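PDB 5LHJ: leucine aminopeptidase 2, chloroplastic from Streptomyces sp. BC16019, which takes part in bottromycin maturation as a manganese-binding M17 metalloaminopeptidase, probably removing unsubstituted N-terminal amino acids from peptides. Local coordinates for residues A[38-43]-A[76-81]; A[110-115]-A[155-160]; A[223-228]-A[350-355]; A[240-245]-A[308-313]; A[414-419]-A[444-449]. One frame throughout, in Å; residues are numbered along the deposited sequence.

Interactions 1 and 2 belong to one sheet of the N-terminal domain: strands 38-43 and 109-112 are neighbours in it, and the two centres are 10 Å apart. Both are parallel backbone pairings with one apolar and one more polar face, and both are only partly buried. Interactions 3 and 4 form a buried pair in the catalytic domain, touching through Leu224 on Tyr240 and Val353 on His310. There the polar groups are carboxylates, Asp352 and Glu242, each met by several donors. Interaction 5, partly buried, is apolar loop-on-helix packing; it joins interaction 3 through Leu448 on Leu350. About 52 Å separates the centres of interactions 1 and 3.

Interaction 1 (A[38-43]-A[76-81]); sequences VVACGR and VVLNVG
Val76 stands beside Val38, both side chains pointing the same way, with CB of Val76 4.0 Å from CG2 of Val38. Its carbonyl oxygen accepts from Val39 N (3.1 Å), the first of five backbone bonds in the parallel pairing of strands 38-43 and 76-81, inclined at 24°. Val77 turns to the face that carries Val39, Cys41 and Arg43. Leu78 N donates to Val39 O at 2.8 Å, and Leu78 O receives Cys41 N. On the apolar face Leu78 crosses Val38 obliquely, CG meeting CG1 of Val38 at 3.6 Å. Both strands are interior members of the five-stranded mixed sheet of the M17 N-terminal domain, between strands 65-69 and 109-112; Arg56 of a neighbouring subunit packs on Leu78. Asn79 OD1 lies at the edge of the Arg43 guanidinium, near its plane, and takes a weak bond from Arg43 NE (3.4 Å), the amide and guanidinium planes 59° apart. One water bridges them, accepting from Arg43 NH2 (2.6 Å) and donating to Asn79 OD1 (2.8 Å). A bend at chi2 (-67°) turns the Arg43 chain toward Asn79. A leucine in place of Arg43 has neither NE nor NH2, which would probably leave the Asn79 amide freer to turn and the bridging water less fixed. Val80 pairs through N with Cys41 O and through O with Arg43 N, while its CG2 reaches Ala40 CB at 4.1 Å.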
# COMPACT_ATOMS: atom_id res chain seq x y z
N VAL A 38 42.76 -9.39 -33.41
CA VAL A 38 41.66 -10.36 -33.33
C VAL A 38 40.88 -10.38 -34.64
O VAL A 38 40.60 -9.33 -35.24
CB VAL A 38 40.70 -10.01 -32.16
CG1 VAL A 38 39.58 -11.05 -32.05
CG2 VAL A 38 41.45 -9.91 -30.85
N VAL A 39 40.54 -11.59 -35.10
CA VAL A 39 39.67 -11.81 -36.25
C VAL A 39 38.48 -12.64 -35.79
O VAL A 39 38.66 -13.70 -35.18
CB VAL A 39 40.40 -12.56 -37.37
CG1 VAL A 39 39.44 -12.89 -38.52
CG2 VAL A 39 41.59 -11.75 -37.88
N ALA A 40 37.27 -12.16 -36.09
CA ALA A 40 36.03 -12.86 -35.76
C ALA A 40 35.46 -13.54 -37.00
O ALA A 40 35.10 -12.86 -37.96
CB ALA A 40 35.01 -11.91 -35.18
N CYS A 41 35.33 -14.86 -36.91
CA CYS A 41 34.88 -15.73 -37.99
C CYS A 41 33.45 -16.17 -37.69
O CYS A 41 33.21 -16.75 -36.62
CB CYS A 41 35.80 -16.95 -38.05
SG CYS A 41 35.42 -18.22 -39.28
N GLY A 42 32.52 -15.92 -38.61
CA GLY A 42 31.13 -16.36 -38.47
C GLY A 42 30.97 -17.82 -38.86
O GLY A 42 31.46 -18.24 -39.90
N ARG A 43 30.29 -18.59 -38.01
CA ARG A 43 30.10 -20.02 -38.23
C ARG A 43 28.63 -20.39 -38.08
O ARG A 43 28.07 -20.23 -37.01
CB ARG A 43 30.92 -20.81 -37.21
CG ARG A 43 32.42 -20.56 -37.26
CD ARG A 43 32.98 -21.10 -38.56
NE ARG A 43 34.43 -21.03 -38.63
CZ ARG A 43 35.16 -21.55 -39.63
NH1 ARG A 43 34.58 -22.20 -40.65
NH2 ARG A 43 36.49 -21.43 -39.61
N VAL A 76 44.74 -13.76 -32.36
CA VAL A 76 43.56 -14.43 -31.79
C VAL A 76 42.49 -14.56 -32.86
O VAL A 76 42.29 -13.66 -33.69
CB VAL A 76 43.02 -13.61 -30.60
CG1 VAL A 76 41.68 -14.15 -30.08
CG2 VAL A 76 44.05 -13.53 -29.48
N VAL A 77 41.80 -15.71 -32.85
CA VAL A 77 40.62 -15.94 -33.68
C VAL A 77 39.43 -16.14 -32.74
O VAL A 77 39.54 -16.86 -31.74
CB VAL A 77 40.81 -17.16 -34.60
CG1 VAL A 77 39.48 -17.63 -35.20
CG2 VAL A 77 41.81 -16.83 -35.71
N LEU A 78 38.32 -15.47 -33.05
CA LEU A 78 37.04 -15.74 -32.40
C LEU A 78 36.16 -16.51 -33.36
O LEU A 78 35.87 -16.03 -34.46
CB LEU A 78 36.31 -14.45 -32.01
CG LEU A 78 37.05 -13.42 -31.18
CD1 LEU A 78 36.15 -12.22 -30.97
CD2 LEU A 78 37.52 -14.00 -29.86
N ASN A 79 35.76 -17.72 -32.97
CA ASN A 79 34.66 -18.39 -33.64
C ASN A 79 33.34 -17.92 -33.03
O ASN A 79 33.14 -18.01 -31.81
CB ASN A 79 34.81 -19.90 -33.58
CG ASN A 79 35.88 -20.40 -34.55
OD1 ASN A 79 35.89 -20.05 -35.74
ND2 ASN A 79 36.80 -21.21 -34.04
N VAL A 80 32.44 -17.44 -33.90
CA VAL A 80 31.22 -16.76 -33.46
C VAL A 80 30.02 -17.45 -34.10
O VAL A 80 29.93 -17.55 -35.32
CB VAL A 80 31.24 -15.27 -33.84
CG1 VAL A 80 30.01 -14.56 -33.28
CG2 VAL A 80 32.53 -14.63 -33.36
N GLY A 81 29.10 -17.91 -33.26
CA GLY A 81 27.94 -18.65 -33.74
C GLY A 81 26.93 -17.80 -34.49
O GLY A 81 26.61 -16.69 -34.07
O HOH W 1 37.91 -20.76 -37.57

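Interaction 2 (A[110-115]-A[155-160]); sequences LRLDLA and AEVIVA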
# COMPACT_ATOMS: atom_id res chain seq x y z
N LEU A 110 40.42 -5.11 -34.30
CA LEU A 110 39.49 -6.21 -34.51
C LEU A 110 38.96 -6.19 -35.94
O LEU A 110 38.49 -5.16 -36.40
CB LEU A 110 38.30 -6.11 -33.53
CG LEU A 110 37.09 -7.01 -33.78
CD1 LEU A 110 37.46 -8.48 -33.63
CD2 LEU A 110 35.97 -6.62 -32.83
N ARG A 111 39.06 -7.32 -36.64
CA ARG A 111 38.46 -7.46 -37.97
C ARG A 111 37.31 -8.46 -37.86
O ARG A 111 37.53 -9.60 -37.47
CB ARG A 111 39.47 -7.95 -39.01
CG ARG A 111 38.93 -7.82 -40.43
CD ARG A 111 39.89 -8.33 -41.49
NE ARG A 111 39.89 -9.80 -41.57
CZ ARG A 111 40.96 -10.59 -41.46
NH1 ARG A 111 42.19 -10.11 -41.26
NH2 ARG A 111 40.80 -11.91 -41.56
N LEU A 112 36.10 -8.00 -38.18
CA LEU A 112 34.93 -8.86 -38.24
C LEU A 112 34.77 -9.40 -39.65
O LEU A 112 34.54 -8.62 -40.59
CB LEU A 112 33.67 -8.06 -37.86
CG LEU A 112 33.76 -7.33 -36.52
CD1 LEU A 112 32.55 -6.43 -36.32
CD2 LEU A 112 33.90 -8.33 -35.39
N ASP A 113 34.90 -10.72 -39.80
CA ASP A 113 34.62 -11.39 -41.07
C ASP A 113 33.21 -11.97 -41.14
O ASP A 113 32.89 -12.68 -42.09
CB ASP A 113 35.66 -12.51 -41.32
CG ASP A 113 37.06 -11.97 -41.59
OD1 ASP A 113 37.28 -10.74 -41.62
OD2 ASP A 113 37.98 -12.80 -41.78
N LEU A 114 32.35 -11.63 -40.18
CA LEU A 114 31.03 -12.25 -40.06
C LEU A 114 30.15 -12.10 -41.30
O LEU A 114 29.42 -13.03 -41.66
CB LEU A 114 30.26 -11.67 -38.85
CG LEU A 114 30.90 -11.74 -37.47
CD1 LEU A 114 29.97 -11.06 -36.47
CD2 LEU A 114 31.21 -13.15 -37.00
N ALA A 115 30.20 -10.94 -41.96
CA ALA A 115 29.34 -10.69 -43.12
C ALA A 115 29.75 -11.50 -44.36
O ALA A 115 29.00 -11.55 -45.34
CB ALA A 115 29.31 -9.20 -43.45
N ALA A 155 41.43 0.49 -30.85
CA ALA A 155 41.55 1.66 -31.74
C ALA A 155 40.79 1.51 -33.08
O ALA A 155 40.32 2.52 -33.61
CB ALA A 155 43.02 1.95 -32.00
N GLU A 156 40.69 0.29 -33.61
CA GLU A 156 40.05 0.05 -34.91
C GLU A 156 39.18 -1.21 -34.91
O GLU A 156 39.64 -2.29 -34.52
CB GLU A 156 41.11 -0.12 -36.00
CG GLU A 156 41.93 1.13 -36.29
CD GLU A 156 42.91 0.94 -37.44
OE1 GLU A 156 43.12 -0.21 -37.90
OE2 GLU A 156 43.48 1.95 -37.90
N VAL A 157 37.92 -1.06 -35.34
CA VAL A 157 37.07 -2.18 -35.74
C VAL A 157 36.86 -2.09 -37.25
O VAL A 157 36.46 -1.05 -37.77
CB VAL A 157 35.72 -2.17 -35.02
CG1 VAL A 157 34.83 -3.31 -35.52
CG2 VAL A 157 35.94 -2.26 -33.52
N ILE A 158 37.15 -3.19 -37.94
CA ILE A 158 37.10 -3.28 -39.39
C ILE A 158 36.05 -4.32 -39.76
O ILE A 158 36.05 -5.41 -39.19
CB ILE A 158 38.48 -3.69 -39.95
CG1 ILE A 158 39.52 -2.62 -39.60
CG2 ILE A 158 38.41 -3.97 -41.44
CD1 ILE A 158 40.94 -2.98 -39.99
N VAL A 159 35.17 -3.99 -40.70
CA VAL A 159 34.17 -4.93 -41.19
C VAL A 159 34.60 -5.36 -42.59
O VAL A 159 34.67 -4.51 -43.50
CB VAL A 159 32.76 -4.31 -41.23
CG1 VAL A 159 31.73 -5.34 -41.71
CG2 VAL A 159 32.36 -3.80 -39.85
N ALA A 160 34.91 -6.65 -42.76
CA ALA A 160 35.33 -7.21 -44.05
C ALA A 160 34.11 -7.55 -44.91
O ALA A 160 33.23 -8.31 -44.49
CB ALA A 160 36.21 -8.43 -43.85
O HOH W 2 32.23 -8.99 -42.01
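Leu110 N donates to Glu156 O, the first of four backbone bonds that join strands 110-112 and 156-159 in parallel, their axes 19° apart. Ile158 lies between the next two, giving its N to Leu110 O and its O to Leu112 N, both at 2.8 Å. Ala160 N ends the series on Leu112 O (3.0 Å). That oxygen also accepts from a water that donates to Ala160 O and accepts from Ala115 N, so this water ties the two segments together just beyond the strands.

Apolar contacts occupy the face of Leu110, Leu112, Val157 and Val159, where CD1 of Leu112 meets CG1 of Val157 at 3.9 Å. Helix 124-139 packs on this face and connects the two strands along the chain, making a beta-alpha-beta crossover, with strand 156-159 at the edge of the sheet within this chain.

Arg111 and Ile158 share the other face. Arg111 lays its CG 4.0 Å from Ile158 CG2, then bends at chi3 (78°) and grips the loop residue Asp113 side-on: NE to OD1 at 2.8 Å, NH2 to OD2 at 3.0 Å. Both oxygens of this salt bridge accept on their syn lone pairs and lie close to the guanidinium plane. Asp113 OD1, held in this way, sits 3.4 Å from Ala160 CB.

Interaction 3 (A[223-228]-A[350-355]); sequences GLTGLT and LADVLV
Leu224, the centre of an inverse gamma turn and the N-cap residue of helix 225-231, packs against Asp352 on helix 345-358, in the catalytic domain of this M17 peptidase. The Gly226 position is about 8 Å from the side chain of Glu345, a manganese ligand of this protein. The apolar part comes from Leu224: its CD2 lies 3.7 Å from Asp352 CB, the side chains passing alongside and heading opposite ways, and its CD1 reaches Val353 CG2 at 4.3 Å. Tyr240 of the central sheet touches both Leu224 and Val353.

The hydrogen bonds gather on the Asp352 carboxylate. With CG anti to the carbonyl carbon (chi1 -51°), the group extends to the first turn of helix 225-231, where OD2 accepts from Gly226 N at 2.9 Å. The donor stands 50° out of the carboxylate plane. His331 ND1 also bonds OD2, while OD1 takes Leu332 N, so the carboxylate joins the 331-332 loop to both helices. Its position by the first N-H groups of a helix is likely to stabilise the negative charge. Replacing Asp352 by an alanine removes the carboxylate and is likely to leave Gly226 N and the two loop donors without their acceptor.

A water donates to Asp352 OD2 (2.8 Å) and accepts from Leu227 N (2.8 Å).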
# COMPACT_ATOMS: atom_id res chain seq x y z
N GLY A 223 2.22 30.06 -28.62
CA GLY A 223 0.95 29.59 -28.07
C GLY A 223 0.94 28.11 -27.70
O GLY A 223 -0.13 27.47 -27.70
N LEU A 224 2.12 27.57 -27.37
CA LEU A 224 2.26 26.16 -26.95
C LEU A 224 1.94 26.10 -25.45
O LEU A 224 2.83 25.96 -24.60
CB LEU A 224 3.66 25.63 -27.26
CG LEU A 224 4.12 25.76 -28.72
CD1 LEU A 224 5.54 25.25 -28.92
CD2 LEU A 224 3.18 25.05 -29.67
N THR A 225 0.65 26.20 -25.15
CA THR A 225 0.15 26.39 -23.78
C THR A 225 0.45 25.22 -22.88
O THR A 225 0.74 25.39 -21.70
CB THR A 225 -1.38 26.62 -23.77
OG1 THR A 225 -1.74 27.52 -24.82
CG2 THR A 225 -1.82 27.18 -22.43
N GLY A 226 0.35 24.01 -23.43
CA GLY A 226 0.61 22.80 -22.66
C GLY A 226 2.05 22.76 -22.17
O GLY A 226 2.32 22.50 -21.00
N LEU A 227 2.99 23.04 -23.08
CA LEU A 227 4.41 23.08 -22.75
C LEU A 227 4.72 24.10 -21.64
O LEU A 227 5.40 23.76 -20.67
CB LEU A 227 5.24 23.41 -24.01
CG LEU A 227 6.74 23.66 -23.81
CD1 LEU A 227 7.45 22.45 -23.22
CD2 LEU A 227 7.35 24.04 -25.15
N THR A 228 4.23 25.32 -21.78
CA THR A 228 4.49 26.37 -20.78
C THR A 228 3.80 26.06 -19.42
O THR A 228 4.41 26.27 -18.38
CB THR A 228 4.17 27.78 -21.31
OG1 THR A 228 2.85 27.83 -21.80
CG2 THR A 228 5.07 28.12 -22.44
N LEU A 350 2.60 17.65 -25.87
CA LEU A 350 2.56 17.31 -27.29
C LEU A 350 1.39 17.94 -28.05
O LEU A 350 1.53 18.24 -29.23
CB LEU A 350 2.51 15.80 -27.48
CG LEU A 350 3.76 15.01 -27.05
CD1 LEU A 350 3.49 13.50 -27.02
CD2 LEU A 350 4.90 15.34 -27.95
N ALA A 351 0.25 18.12 -27.37
CA ALA A 351 -1.00 18.58 -28.01
C ALA A 351 -0.80 19.79 -28.92
O ALA A 351 -1.08 19.73 -30.12
CB ALA A 351 -2.04 18.90 -26.94
N ASP A 352 -0.26 20.86 -28.37
CA ASP A 352 -0.13 22.11 -29.15
C ASP A 352 0.91 21.99 -30.24
O ASP A 352 0.79 22.60 -31.30
CB ASP A 352 0.22 23.28 -28.23
CG ASP A 352 -0.72 23.37 -27.06
OD1 ASP A 352 -1.79 23.97 -27.23
OD2 ASP A 352 -0.43 22.77 -25.98
N VAL A 353 1.94 21.16 -30.01
CA VAL A 353 2.96 20.95 -31.03
C VAL A 353 2.37 20.19 -32.23
O VAL A 353 2.69 20.49 -33.37
CB VAL A 353 4.20 20.23 -30.46
CG1 VAL A 353 5.24 20.00 -31.54
CG2 VAL A 353 4.78 21.04 -29.30
N LEU A 354 1.48 19.23 -31.98
CA LEU A 354 0.78 18.54 -33.08
C LEU A 354 -0.12 19.49 -33.88
O LEU A 354 -0.21 19.36 -35.11
CB LEU A 354 -0.03 17.35 -32.55
CG LEU A 354 0.79 16.15 -32.09
CD1 LEU A 354 -0.08 15.19 -31.30
CD2 LEU A 354 1.43 15.44 -33.28
N VAL A 355 -0.74 20.45 -33.20
CA VAL A 355 -1.53 21.49 -33.89
C VAL A 355 -0.59 22.27 -34.82
O VAL A 355 -0.84 22.40 -36.01
CB VAL A 355 -2.26 22.45 -32.92
CG1 VAL A 355 -2.97 23.57 -33.67
CG2 VAL A 355 -3.26 21.69 -32.04
O HOH W 3 2.35 22.55 -25.79

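Interaction 4 (A[240-245]-A[308-313]); sequences YVELTY and RGHLPL
Tyr240 lays its ring along the backbone of residues 310-312, CE1 coming 3.7 Å from Leu311 N and the ring edge turned to Pro312 CA. The two strands, 240-245 and 308-313, are antiparallel (167°) members of the catalytic-domain sheet of this M17 peptidase. Val241-Leu311 and Leu243-Gly309 are the hydrogen-bonded pairs, each with two N-H...O bonds; Gly309 N to Leu243 O is a short, straight one at 2.6 Å. Glu242-His310 lies between them as a non-hydrogen-bonded pair.

On the face of Val241, Leu243 and Leu311 the contacts are apolar, covered by helices 193-207 and 286-301; CG2 of Val241 also reaches CD1 of Leu313 at 4.1 Å. Helix 345-358 packs on the other face, where polar groups converge on Glu242. Its OE2 accepts from Tyr240 OH at 2.6 Å on the anti side and from His310 ND1 at 3.1 Å. These donors come from opposite faces of the carboxylate, whose plane stands 83° from the imidazole ring. Arg356 of helix 345-358 adds a salt bridge to the same oxygen, which would probably keep this buried carboxylate ionised. Pro312, on this face, is about 6 Å, side chain to side chain, from Lys261, which binds manganese in this protein, although no metal is bound to this chain here.

Arg308 faces Glu242 by charge alone: NH1 is 3.6 Å from OE1, but no N-H is aimed at that oxygen. The bend at chi3 carries the guanidinium toward strand 240-245. The one at chi2 (75°) brings CD over the His310 ring, 3.9 Å above one face and displaced toward the rim.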
# COMPACT_ATOMS: atom_id res chain seq x y z
N TYR A 240 11.46 25.25 -26.95
CA TYR A 240 10.90 24.56 -28.10
C TYR A 240 11.87 24.72 -29.26
O TYR A 240 12.29 25.84 -29.56
CB TYR A 240 9.53 25.14 -28.46
CG TYR A 240 8.92 24.52 -29.67
CD1 TYR A 240 8.49 23.19 -29.66
CD2 TYR A 240 8.76 25.25 -30.85
CE1 TYR A 240 7.93 22.60 -30.79
CE2 TYR A 240 8.20 24.68 -31.98
CZ TYR A 240 7.77 23.36 -31.95
OH TYR A 240 7.20 22.81 -33.07
N VAL A 241 12.20 23.60 -29.90
CA VAL A 241 13.20 23.58 -30.98
C VAL A 241 12.59 22.98 -32.25
O VAL A 241 11.94 21.93 -32.21
CB VAL A 241 14.48 22.81 -30.59
CG1 VAL A 241 15.55 22.93 -31.69
CG2 VAL A 241 15.03 23.35 -29.28
N GLU A 242 12.82 23.65 -33.38
CA GLU A 242 12.47 23.08 -34.68
C GLU A 242 13.75 22.90 -35.49
O GLU A 242 14.59 23.81 -35.56
CB GLU A 242 11.42 23.94 -35.42
CG GLU A 242 10.02 23.67 -34.88
CD GLU A 242 8.91 24.49 -35.50
OE1 GLU A 242 9.18 25.51 -36.17
OE2 GLU A 242 7.73 24.13 -35.29
N LEU A 243 13.88 21.72 -36.07
CA LEU A 243 15.14 21.24 -36.65
C LEU A 243 14.74 20.69 -38.01
O LEU A 243 13.95 19.75 -38.07
CB LEU A 243 15.72 20.15 -35.73
CG LEU A 243 17.05 19.47 -36.04
CD1 LEU A 243 18.17 20.48 -35.95
CD2 LEU A 243 17.33 18.32 -35.09
N THR A 244 15.24 21.28 -39.10
CA THR A 244 14.79 20.90 -40.45
C THR A 244 15.90 20.41 -41.40
O THR A 244 16.91 21.09 -41.59
CB THR A 244 14.04 22.08 -41.12
OG1 THR A 244 13.01 22.55 -40.24
CG2 THR A 244 13.42 21.67 -42.43
N TYR A 245 15.67 19.23 -41.98
CA TYR A 245 16.49 18.70 -43.07
C TYR A 245 15.81 19.01 -44.40
O TYR A 245 14.69 18.55 -44.66
CB TYR A 245 16.68 17.20 -42.91
CG TYR A 245 17.37 16.52 -44.09
CD1 TYR A 245 18.71 16.75 -44.37
CD2 TYR A 245 16.67 15.63 -44.90
CE1 TYR A 245 19.34 16.12 -45.44
CE2 TYR A 245 17.28 14.99 -45.97
CZ TYR A 245 18.62 15.23 -46.23
OH TYR A 245 19.22 14.59 -47.30
N ARG A 308 11.06 17.74 -40.95
CA ARG A 308 11.07 18.73 -39.89
C ARG A 308 10.87 18.06 -38.53
O ARG A 308 9.88 17.36 -38.34
CB ARG A 308 9.97 19.74 -40.15
CG ARG A 308 9.59 20.63 -38.97
CD ARG A 308 10.56 21.73 -38.63
NE ARG A 308 10.63 22.75 -39.69
CZ ARG A 308 9.71 23.67 -39.95
NH1 ARG A 308 8.57 23.74 -39.24
NH2 ARG A 308 9.91 24.54 -40.95
N GLY A 309 11.77 18.33 -37.60
CA GLY A 309 11.63 17.92 -36.20
C GLY A 309 11.02 19.03 -35.35
O GLY A 309 11.35 20.21 -35.54
N HIS A 310 10.14 18.66 -34.43
CA HIS A 310 9.42 19.57 -33.55
C HIS A 310 9.61 19.03 -32.13
O HIS A 310 9.16 17.91 -31.84
CB HIS A 310 7.92 19.60 -33.88
CG HIS A 310 7.61 19.83 -35.33
ND1 HIS A 310 7.29 21.07 -35.84
CD2 HIS A 310 7.51 18.97 -36.37
CE1 HIS A 310 7.02 20.97 -37.13
NE2 HIS A 310 7.14 19.70 -37.47
N LEU A 311 10.30 19.79 -31.28
CA LEU A 311 10.86 19.26 -30.02
C LEU A 311 10.54 20.16 -28.80
O LEU A 311 11.28 21.09 -28.50
CB LEU A 311 12.38 19.08 -30.16
CG LEU A 311 12.78 18.16 -31.34
CD1 LEU A 311 14.14 18.50 -31.88
CD2 LEU A 311 12.66 16.70 -30.96
N PRO A 312 9.43 19.86 -28.09
CA PRO A 312 9.14 20.55 -26.83
C PRO A 312 9.95 19.97 -25.67
O PRO A 312 9.92 18.75 -25.45
CB PRO A 312 7.64 20.30 -26.65
CG PRO A 312 7.41 18.97 -27.30
CD PRO A 312 8.37 18.91 -28.46
N LEU A 313 10.65 20.85 -24.95
CA LEU A 313 11.59 20.47 -23.90
C LEU A 313 11.19 21.13 -22.58
O LEU A 313 11.01 22.34 -22.53
CB LEU A 313 13.01 20.88 -24.28
CG LEU A 313 13.49 20.62 -25.71
CD1 LEU A 313 14.93 21.07 -25.87
CD2 LEU A 313 13.39 19.15 -26.07

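Interaction 5 (A[414-419]-A[444-449]); sequences LPLLAH and AALFLQ
Leu416 points at helix 440-449 and sets its two methyls against different side chains. CD2 meets Ala445 CB at 3.8 Å and Leu446 CD2 at 4.0 Å, while CD1 reaches Gln449 NE2 at 3.9 Å. These three residues, spaced one and then three positions apart, lie on one side of the helix. Leu416 and Leu446 run antiparallel alongside one another, so Leu446 CD2 also touches Leu416 CB. Gln449 comes from the opposite direction to Leu416. Its CG is anti to the backbone N (chi1 -172°) and its chain is extended beyond that, which carries the amide out to the leucine methyls; OE1 is held by Arg421 NH2. Leu446 CD1 turns to the backbone instead, 3.3 Å from Leu417 O.

The loop presents Leu416 from the centre of an inverse gamma turn, closed by a weak bond from Leu417 N to Pro415 O. The contact is van der Waals packing within the M17 catalytic domain, away from the metal site, of the loop after strand 410-413 on helix 440-449.

Leu416 and Ala445 both touch Phe390 of strand 386-390, whereas Leu448 of the same helix packs on helix 345-358 and strand 458-462. Thr386 of a neighbouring subunit packs against Leu417, so the loop lies between helix 440-449 and that subunit.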
# COMPACT_ATOMS: atom_id res chain seq x y z
N LEU A 414 -1.48 -1.09 -31.93
CA LEU A 414 -2.69 -1.13 -31.12
C LEU A 414 -3.79 -0.28 -31.78
O LEU A 414 -3.49 0.67 -32.48
CB LEU A 414 -2.39 -0.63 -29.71
CG LEU A 414 -1.39 -1.48 -28.91
CD1 LEU A 414 -1.18 -0.85 -27.54
CD2 LEU A 414 -1.86 -2.92 -28.77
N PRO A 415 -5.07 -0.63 -31.56
CA PRO A 415 -6.19 0.05 -32.20
C PRO A 415 -6.57 1.37 -31.55
O PRO A 415 -6.55 1.51 -30.31
CB PRO A 415 -7.33 -0.96 -32.04
CG PRO A 415 -7.02 -1.66 -30.77
CD PRO A 415 -5.52 -1.81 -30.80
N LEU A 416 -6.96 2.33 -32.39
CA LEU A 416 -7.57 3.57 -31.92
C LEU A 416 -9.05 3.29 -31.64
O LEU A 416 -9.92 3.62 -32.45
CB LEU A 416 -7.39 4.68 -32.96
CG LEU A 416 -5.93 5.15 -33.11
CD1 LEU A 416 -5.68 5.81 -34.46
CD2 LEU A 416 -5.56 6.12 -31.99
N LEU A 417 -9.33 2.68 -30.49
CA LEU A 417 -10.66 2.18 -30.17
C LEU A 417 -11.66 3.30 -29.94
O LEU A 417 -11.53 4.07 -28.99
CB LEU A 417 -10.62 1.29 -28.92
CG LEU A 417 -9.82 -0.01 -29.03
CD1 LEU A 417 -9.62 -0.67 -27.68
CD2 LEU A 417 -10.43 -0.99 -30.02
N ALA A 418 -12.67 3.40 -30.80
CA ALA A 418 -13.68 4.46 -30.67
C ALA A 418 -14.37 4.45 -29.31
O ALA A 418 -14.65 5.51 -28.74
CB ALA A 418 -14.70 4.35 -31.79
N HIS A 419 -14.61 3.26 -28.75
CA HIS A 419 -15.27 3.16 -27.45
C HIS A 419 -14.42 3.65 -26.26
O HIS A 419 -14.96 3.90 -25.18
CB HIS A 419 -15.83 1.76 -27.19
CG HIS A 419 -14.80 0.68 -27.11
ND1 HIS A 419 -14.63 -0.27 -28.11
CD2 HIS A 419 -13.91 0.36 -26.14
CE1 HIS A 419 -13.68 -1.11 -27.75
NE2 HIS A 419 -13.23 -0.75 -26.56
N ALA A 444 -4.44 7.75 -24.44
CA ALA A 444 -3.42 8.77 -24.76
C ALA A 444 -3.29 9.00 -26.26
O ALA A 444 -3.14 10.14 -26.73
CB ALA A 444 -2.07 8.42 -24.16
N ALA A 445 -3.36 7.91 -27.03
CA ALA A 445 -3.28 7.97 -28.48
C ALA A 445 -4.49 8.73 -29.05
O ALA A 445 -4.34 9.59 -29.92
CB ALA A 445 -3.19 6.57 -29.07
N LEU A 446 -5.68 8.41 -28.53
CA LEU A 446 -6.92 9.13 -28.91
C LEU A 446 -6.87 10.63 -28.56
O LEU A 446 -7.31 11.48 -29.32
CB LEU A 446 -8.14 8.47 -28.26
CG LEU A 446 -8.43 7.03 -28.73
CD1 LEU A 446 -9.40 6.33 -27.79
CD2 LEU A 446 -8.96 7.03 -30.16
N PHE A 447 -6.33 10.93 -27.38
CA PHE A 447 -6.09 12.30 -26.94
C PHE A 447 -5.24 13.05 -27.97
O PHE A 447 -5.62 14.16 -28.42
CB PHE A 447 -5.43 12.27 -25.53
CG PHE A 447 -5.15 13.62 -24.93
CD1 PHE A 447 -4.11 14.43 -25.40
CD2 PHE A 447 -5.90 14.06 -23.84
CE1 PHE A 447 -3.85 15.66 -24.82
CE2 PHE A 447 -5.62 15.29 -23.25
CZ PHE A 447 -4.60 16.09 -23.74
N LEU A 448 -4.10 12.48 -28.34
CA LEU A 448 -3.21 13.10 -29.33
C LEU A 448 -3.87 13.26 -30.69
O LEU A 448 -3.68 14.27 -31.38
CB LEU A 448 -1.92 12.30 -29.49
CG LEU A 448 -1.00 12.17 -28.27
CD1 LEU A 448 0.18 11.27 -28.63
CD2 LEU A 448 -0.50 13.52 -27.77
N GLN A 449 -4.65 12.25 -31.09
CA GLN A 449 -5.33 12.27 -32.38
C GLN A 449 -6.18 13.53 -32.57
O GLN A 449 -6.24 14.05 -33.68
CB GLN A 449 -6.19 11.02 -32.56
CG GLN A 449 -6.77 10.87 -33.96
CD GLN A 449 -7.54 9.57 -34.13
OE1 GLN A 449 -8.06 9.01 -33.17
NE2 GLN A 449 -7.63 9.10 -35.38